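Side-chain contacts in beta-lactamase/D-alanine Carboxypeptidase (PDB 3RJU), which probably hydrolyses beta-lactams or D-alanyl peptides, as a putative penicillin-binding protein of the beta-lactamase family: residues Q301-G306 with I310-M315; M274-Q279 with T333-M338. All blocks are in the same frame, centred on the assembly; numbering follows the deposited sequence. Where two conformers were deposited one is given.

Contact 1: residues Q301-G306 with I310-M315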
ATOM      1  N   GLN A 301      -7.840  -5.467  -2.580  1.00  8.07           N
ATOM      2  CA  GLN A 301      -6.625  -5.781  -1.841  1.00  7.65           C
ATOM      3  C   GLN A 301      -5.394  -4.995  -2.279  1.00  8.40           C
ATOM      4  O   GLN A 301      -5.388  -4.328  -3.328  1.00  8.88           O
ATOM      5  CB  GLN A 301      -6.356  -7.307  -1.857  1.00  8.26           C
ATOM      6  CG  GLN A 301      -6.298  -7.966  -3.245  1.00  7.88           C
ATOM      7  CD  GLN A 301      -4.921  -7.866  -3.947  1.00  9.12           C
ATOM      8  OE1 GLN A 301      -4.027  -7.119  -3.531  1.00  9.54           O
ATOM      9  NE2 GLN A 301      -4.754  -8.641  -5.000  1.00 10.07           N
ATOM     10  N   LYS A 302      -4.363  -5.048  -1.439  1.00  7.77           N
ATOM     11  CA  LYS A 302      -3.047  -4.527  -1.798  1.00  8.03           C
ATOM     12  C   LYS A 302      -1.997  -5.352  -1.068  1.00  8.17           C
ATOM     13  O   LYS A 302      -2.172  -5.684   0.107  1.00  8.47           O
ATOM     14  CB  LYS A 302      -2.885  -3.055  -1.405  1.00  7.19           C
ATOM     15  CG  LYS A 302      -1.511  -2.471  -1.810  1.00  8.13           C
ATOM     16  CD  LYS A 302      -1.385  -2.353  -3.343  1.00  8.66           C
ATOM     17  CE  LYS A 302       0.043  -2.007  -3.802  1.00  8.79           C
ATOM     18  NZ  LYS A 302       0.916  -3.219  -3.911  1.00  9.44           N
ATOM     19  N   THR A 303      -0.932  -5.688  -1.788  1.00  8.27           N
ATOM     20  CA  THR A 303       0.194  -6.441  -1.260  1.00  9.15           C
ATOM     21  C   THR A 303       1.377  -5.506  -0.971  1.00  8.56           C
ATOM     22  O   THR A 303       1.498  -4.417  -1.546  1.00  9.65           O
ATOM     23  CB  THR A 303       0.679  -7.477  -2.297  1.00  8.20           C
ATOM     24  OG1 THR A 303       0.991  -6.801  -3.530  1.00  9.09           O
ATOM     25  CG2 THR A 303      -0.383  -8.517  -2.576  1.00  9.25           C
ATOM     26  N   GLY A 304       2.281  -5.933  -0.094  1.00  8.46           N
ATOM     27  CA  GLY A 304       3.476  -5.161   0.160  1.00  8.49           C
ATOM     28  C   GLY A 304       4.600  -6.036   0.664  1.00  8.65           C
ATOM     29  O   GLY A 304       4.378  -7.036   1.347  1.00  8.84           O
ATOM     30  N   GLY A 305       5.823  -5.659   0.323  1.00  9.66           N
ATOM     31  CA  GLY A 305       6.980  -6.378   0.815  1.00 10.67           C
ATOM     32  C   GLY A 305       8.195  -5.483   0.746  1.00 11.15           C
ATOM     33  O   GLY A 305       8.468  -4.904  -0.298  1.00 13.80           O
ATOM     34  N   GLY A 306       8.927  -5.367   1.853  1.00 10.28           N
ATOM     35  CA  GLY A 306      10.217  -4.693   1.835  1.00 11.10           C
ATOM     36  C   GLY A 306      10.851  -4.629   3.206  1.00 10.94           C
ATOM     37  O   GLY A 306      10.150  -4.622   4.213  1.00 11.08           O
ATOM     38  N   ILE A 310       6.475  -8.240   5.193  1.00  7.75           N
ATOM     39  CA  ILE A 310       5.447  -8.430   4.172  1.00  7.20           C
ATOM     40  C   ILE A 310       4.091  -8.032   4.750  1.00  7.05           C
ATOM     41  O   ILE A 310       3.802  -8.274   5.931  1.00  8.96           O
ATOM     42  CB  ILE A 310       5.401  -9.859   3.593  1.00  7.73           C
ATOM     43  CG1 ILE A 310       5.286 -10.924   4.700  1.00  7.22           C
ATOM     44  CG2 ILE A 310       6.618 -10.095   2.679  1.00 10.20           C
ATOM     45  CD1 ILE A 310       5.029 -12.309   4.125  1.00  8.50           C
ATOM     46  N   THR A 311       3.263  -7.397   3.924  1.00  7.82           N
ATOM     47  CA  THR A 311       1.978  -6.904   4.373  1.00  8.67           C
ATOM     48  C   THR A 311       0.913  -7.225   3.349  1.00  8.29           C
ATOM     49  O   THR A 311       1.189  -7.395   2.160  1.00  8.63           O
ATOM     50  CB  THR A 311       1.986  -5.364   4.578  1.00  8.72           C
ATOM     51  OG1 THR A 311       2.564  -4.736   3.434  1.00  9.63           O
ATOM     52  CG2 THR A 311       2.806  -4.971   5.802  1.00  9.81           C
ATOM     53  N   TYR A 312      -0.318  -7.323   3.821  1.00  7.65           N
ATOM     54  CA  TYR A 312      -1.431  -7.566   2.924  1.00  7.73           C
ATOM     55  C   TYR A 312      -2.685  -7.008   3.557  1.00  8.09           C
ATOM     56  O   TYR A 312      -2.916  -7.158   4.771  1.00  8.72           O
ATOM     57  CB  TYR A 312      -1.570  -9.067   2.674  1.00  7.88           C
ATOM     58  CG  TYR A 312      -2.645  -9.491   1.691  1.00  8.03           C
ATOM     59  CD1 TYR A 312      -2.658  -9.000   0.373  1.00  8.25           C
ATOM     60  CD2 TYR A 312      -3.643 -10.401   2.069  1.00  8.20           C
ATOM     61  CE1 TYR A 312      -3.630  -9.411  -0.533  1.00  8.54           C
ATOM     62  CE2 TYR A 312      -4.617 -10.817   1.164  1.00  8.50           C
ATOM     63  CZ  TYR A 312      -4.611 -10.312  -0.130  1.00  8.58           C
ATOM     64  OH  TYR A 312      -5.578 -10.707  -1.043  1.00  8.59           O
HETATM   65  N   MSE A 313      -3.506  -6.363   2.738  1.00  8.65           N
HETATM   66  CA  MSE A 313      -4.808  -5.912   3.189  1.00  8.01           C
HETATM   67  C   MSE A 313      -5.837  -6.438   2.201  1.00  8.95           C
HETATM   68  O   MSE A 313      -5.650  -6.300   0.989  1.00  9.75           O
HETATM   69  CB  MSE A 313      -4.882  -4.380   3.236  1.00  8.49           C
HETATM   70  CG  MSE A 313      -6.225  -3.877   3.752  1.00 10.06           C
HETATM   71 SE   MSE A 313      -6.288  -1.957   3.981  0.76 13.81          SE
HETATM   72  CE  MSE A 313      -4.880  -1.766   5.307  1.00 11.85           C
ATOM     73  N   ALA A 314      -6.892  -7.068   2.711  1.00  8.55           N
ATOM     74  CA  ALA A 314      -7.930  -7.624   1.852  1.00  9.10           C
ATOM     75  C   ALA A 314      -9.260  -7.226   2.445  1.00  8.93           C
ATOM     76  O   ALA A 314      -9.475  -7.372   3.653  1.00  8.97           O
ATOM     77  CB  ALA A 314      -7.816  -9.157   1.791  1.00  9.76           C
HETATM   78  N   MSE A 315     -10.184  -6.749   1.627  0.53  8.84           N
HETATM   79  CA  MSE A 315     -11.462  -6.406   2.205  0.53 10.21           C
HETATM   80  C   MSE A 315     -12.607  -6.607   1.248  0.53  8.19           C
HETATM   81  O   MSE A 315     -12.427  -6.647   0.023  0.53  9.60           O
HETATM   82  CB  MSE A 315     -11.462  -4.974   2.725  0.53 12.25           C
HETATM   83  CG  MSE A 315     -11.310  -3.930   1.644  0.53 12.72           C
HETATM   84 SE   MSE A 315     -11.706  -2.132   2.288  0.53 15.52          SE
HETATM   85  CE  MSE A 315     -10.180  -1.856   3.476  0.53 16.64           C
TER
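Lys302 and Met313, a selenomethionine, form a hydrogen-bonded antiparallel pair, with Lys302 N to Met313 O and Met313 N to Lys302 O both 3.0 Å. Gly304 and Thr311 form the next, in which Thr311 N reaches Gly304 O at 2.8 Å. Because Gly304 has no side chain, Thr311 OG1 can lie 3.4 Å from its CA while bonding to Ile60 O.

On the face that carries Gln301, Thr303, Ile310, Tyr312 and Ala314, the contacts are mainly of carbon atoms with the tyrosine ring. Tyr312 CG stands anti to the backbone N (chi1 -177°), which carries the ring across to the partner strand. Thr303 CG2 touches Tyr312 CD1 at 3.8 Å, and the bent chain of Gln301 lies obliquely by the ring, its CB 3.6 Å from Tyr312 OH. That hydroxyl is hydrogen-bonded to Asn343 OD1.

Lys302 bends forward along its own strand, NZ meeting Thr303 O at 2.7 Å and also Tyr159 OH. Lys302-Thr303-Gly304 is consistent with the K(T/S)G motif of this family. Thr303 OG1 and Gly305 N bind a citrate, probably from crystallisation. The ladder therefore fixes a hydroxyl and a backbone N-H facing the anion, with the lysine nearby, consistent with an active-site strand.

Contact 2: residues M274-Q279 with T333-M338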
HETATM    1  N   MSE A 274       1.166  -7.544 -11.168  1.00  9.79           N
HETATM    2  CA  MSE A 274      -0.112  -7.218 -10.524  1.00  9.00           C
HETATM    3  C   MSE A 274      -0.769  -8.388  -9.810  1.00  8.46           C
HETATM    4  O   MSE A 274      -1.772  -8.190  -9.123  1.00  8.96           O
HETATM    5  CB  MSE A 274      -1.128  -6.681 -11.548  1.00  9.52           C
HETATM    6  CG  MSE A 274      -0.659  -5.465 -12.361  1.00  8.56           C
HETATM    7 SE   MSE A 274       0.130  -4.011 -11.322  0.79 12.22          SE
HETATM    8  CE  MSE A 274      -1.309  -3.731 -10.006  1.00 11.04           C
ATOM      9  N   ASP A 275      -0.214  -9.589  -9.978  1.00 10.03           N
ATOM     10  CA  ASP A 275      -0.927 -10.802  -9.586  1.00  9.80           C
ATOM     11  C   ASP A 275      -0.349 -11.503  -8.348  1.00  9.83           C
ATOM     12  O   ASP A 275      -0.509 -12.723  -8.171  1.00 11.04           O
ATOM     13  CB  ASP A 275      -0.982 -11.759 -10.767  1.00 10.86           C
ATOM     14  CG  ASP A 275      -1.643 -11.135 -11.992  1.00 11.79           C
ATOM     15  OD1 ASP A 275      -2.662 -10.419 -11.832  1.00 11.53           O
ATOM     16  OD2 ASP A 275      -1.124 -11.346 -13.114  1.00 12.62           O
ATOM     17  N   VAL A 276       0.302 -10.725  -7.489  1.00  9.76           N
ATOM     18  CA  VAL A 276       1.035 -11.292  -6.353  1.00  8.97           C
ATOM     19  C   VAL A 276       0.137 -12.095  -5.399  1.00 10.16           C
ATOM     20  O   VAL A 276       0.547 -13.140  -4.889  1.00 11.71           O
ATOM     21  CB  VAL A 276       1.823 -10.188  -5.609  1.00 10.07           C
ATOM     22  CG1 VAL A 276       2.497 -10.728  -4.317  1.00 10.96           C
ATOM     23  CG2 VAL A 276       2.847  -9.551  -6.564  1.00 10.56           C
ATOM     24  N   ALA A 277      -1.086 -11.619  -5.173  1.00  8.80           N
ATOM     25  CA  ALA A 277      -1.998 -12.288  -4.251  1.00  9.35           C
ATOM     26  C   ALA A 277      -3.084 -13.069  -4.999  1.00 10.46           C
ATOM     27  O   ALA A 277      -4.030 -13.572  -4.392  1.00 11.42           O
ATOM     28  CB  ALA A 277      -2.627 -11.278  -3.319  1.00 11.15           C
ATOM     29  N   GLY A 278      -2.938 -13.161  -6.316  1.00 11.24           N
ATOM     30  CA  GLY A 278      -3.896 -13.858  -7.159  1.00 10.79           C
ATOM     31  C   GLY A 278      -4.204 -12.986  -8.366  1.00 10.24           C
ATOM     32  O   GLY A 278      -3.796 -11.823  -8.411  1.00 11.11           O
ATOM     33  N   GLN A 279      -4.918 -13.524  -9.351  1.00 11.18           N
ATOM     34  CA  GLN A 279      -5.159 -12.775 -10.580  1.00 11.99           C
ATOM     35  C   GLN A 279      -5.889 -11.467 -10.321  1.00 11.14           C
ATOM     36  O   GLN A 279      -6.931 -11.451  -9.659  1.00 11.78           O
ATOM     37  CB  GLN A 279      -5.972 -13.605 -11.563  1.00 13.64           C
ATOM     38  CG  GLN A 279      -6.348 -12.859 -12.825  1.00 15.84           C
ATOM     39  CD  GLN A 279      -6.997 -13.780 -13.837  1.00 18.58           C
ATOM     40  OE1 GLN A 279      -6.352 -14.688 -14.375  1.00 20.35           O
ATOM     41  NE2 GLN A 279      -8.291 -13.576 -14.077  1.00 19.48           N
ATOM     42  N   THR A 333      10.104 -17.735   4.304  1.00  8.86           N
ATOM     43  CA  THR A 333       8.806 -17.085   4.097  1.00  9.92           C
ATOM     44  C   THR A 333       8.442 -16.908   2.614  1.00 10.17           C
ATOM     45  O   THR A 333       9.223 -16.352   1.838  1.00 11.28           O
ATOM     46  CB  THR A 333       8.763 -15.725   4.788  1.00  9.97           C
ATOM     47  OG1 THR A 333       8.852 -15.918   6.218  1.00 10.87           O
ATOM     48  CG2 THR A 333       7.464 -14.973   4.418  1.00 10.48           C
ATOM     49  N   LYS A 334       7.259 -17.397   2.244  1.00 10.94           N
ATOM     50  CA  LYS A 334       6.694 -17.165   0.917  1.00 10.14           C
ATOM     51  C   LYS A 334       5.438 -16.307   1.064  1.00  8.59           C
ATOM     52  O   LYS A 334       4.535 -16.632   1.830  1.00  9.51           O
ATOM     53  CB  LYS A 334       6.330 -18.489   0.223  1.00 10.98           C
ATOM     54  CG  LYS A 334       5.654 -18.309  -1.167  1.00 13.46           C
ATOM     55  CD  LYS A 334       5.137 -19.659  -1.715  1.00 17.73           C
ATOM     56  CE  LYS A 334       4.955 -19.685  -3.236  1.00 22.28           C
ATOM     57  NZ  LYS A 334       4.325 -18.469  -3.814  1.00 24.79           N
ATOM     58  N   PHE A 335       5.395 -15.198   0.332  1.00  9.45           N
ATOM     59  CA  PHE A 335       4.357 -14.190   0.525  1.00  9.36           C
ATOM     60  C   PHE A 335       2.960 -14.770   0.441  1.00  8.43           C
ATOM     61  O   PHE A 335       2.090 -14.485   1.294  1.00  9.10           O
ATOM     62  CB  PHE A 335       4.475 -13.058  -0.509  1.00  9.36           C
ATOM     63  CG  PHE A 335       3.419 -12.007  -0.331  1.00  8.33           C
ATOM     64  CD1 PHE A 335       3.643 -10.911   0.515  1.00  7.47           C
ATOM     65  CD2 PHE A 335       2.183 -12.134  -0.962  1.00  9.73           C
ATOM     66  CE1 PHE A 335       2.650  -9.965   0.737  1.00  8.34           C
ATOM     67  CE2 PHE A 335       1.189 -11.193  -0.771  1.00  9.64           C
ATOM     68  CZ  PHE A 335       1.418 -10.088   0.069  1.00  9.16           C
ATOM     69  N   SER A 336       2.711 -15.556  -0.605  1.00  8.72           N
ATOM     70  CA  SER A 336       1.346 -16.021  -0.814  1.00 11.21           C
ATOM     71  C   SER A 336       0.898 -17.042   0.232  1.00 11.09           C
ATOM     72  O   SER A 336      -0.288 -17.305   0.351  1.00 12.19           O
ATOM     73  CB  SER A 336       1.152 -16.561  -2.231  1.00 13.32           C
ATOM     74  OG  SER A 336       1.951 -17.698  -2.438  1.00 14.39           O
ATOM     75  N   ASN A 337       1.828 -17.585   1.019  1.00  9.21           N
ATOM     76  CA  ASN A 337       1.422 -18.428   2.147  1.00 11.02           C
ATOM     77  C   ASN A 337       0.806 -17.620   3.280  1.00 11.14           C
ATOM     78  O   ASN A 337       0.152 -18.174   4.173  1.00 16.23           O
ATOM     79  CB  ASN A 337       2.589 -19.277   2.641  1.00 11.91           C
ATOM     80  CG  ASN A 337       2.894 -20.399   1.684  1.00 12.49           C
ATOM     81  OD1 ASN A 337       2.038 -20.760   0.886  1.00 15.01           O
ATOM     82  ND2 ASN A 337       4.104 -20.943   1.739  1.00 12.13           N
HETATM   83  N   MSE A 338       1.034 -16.309   3.254  1.00  8.86           N
HETATM   84  CA  MSE A 338       0.352 -15.415   4.154  1.00 10.32           C
HETATM   85  C   MSE A 338      -0.938 -14.907   3.496  1.00  9.24           C
HETATM   86  O   MSE A 338      -2.017 -15.033   4.068  1.00 10.37           O
HETATM   87  CB  MSE A 338       1.262 -14.246   4.520  1.00 10.71           C
HETATM   88  CG  MSE A 338       0.603 -13.212   5.427  1.00  9.96           C
HETATM   89 SE   MSE A 338       1.754 -11.667   5.720  0.73 11.98          SE
HETATM   90  CE  MSE A 338       1.493 -10.808   3.989  1.00 10.89           C
TER
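Asp275 OD1, next in sequence to the Val276 that meets Phe335, is gripped twice, by a salt bridge from Arg265 NH1 and a hydrogen bond from Ala280 N. Aspartate suits this place because its short carboxylate can join a charged side chain to a backbone N-H of its own loop. Asp275 also starts a type I turn, closed by Gly278 N to Asp275 O at 3.1 Å; Gly278 takes a positive phi (134°) that other residues adopt with difficulty.

Between the two segments the contact is purely van der Waals. Val276 CG1, placed anti to the backbone N (chi1 174°), meets the CD2-CE2 side of the Phe335 ring obliquely, 3.7 Å from CD2 and 3.8 Å from CE2. The two side chains cross at about a right angle, and the branched valine offers a compact methyl to the ring. Ser336 CB approaches Val276 O at 4.4 Å, a looser touch.

On the far segment Lys334 NZ gives a 2.9 Å hydrogen bond to Ser336 OG, linking the two residues. Separately, Met338 N bonds Phe335 O at 2.9 Å. Phe335 also packs on Thr303 of strand 299-306 and Ile310 of strand 309-316, so the contact lies at the surface where the 274-279 loop meets the N-terminal region of helix 336-349, beside the hairpin and near the bound citrate.

In the fold
Reading from the N terminus, the chain passes 274-279 first, runs through strands 282-284 and 288-290, and then makes the hairpin of contact 1, whose strands 299-306 and 309-316 are joined by a two-residue connection. Strand 321-328 follows before 333-338 comes back to 274-279, so contact 2 closes a loop of 53 residues that encloses contact 1 entirely. The two centres are about 9 Å apart and the contacts touch directly: Phe335 CE1 lies 3.3 Å from Thr311 O, and Ala277 CB lies 3.5 Å from Tyr312 CE1. Contact 1 joins neighbouring strands of the large antiparallel sheet, while contact 2 brings a surface loop and the N-terminal region of the C-terminal helix together beside them.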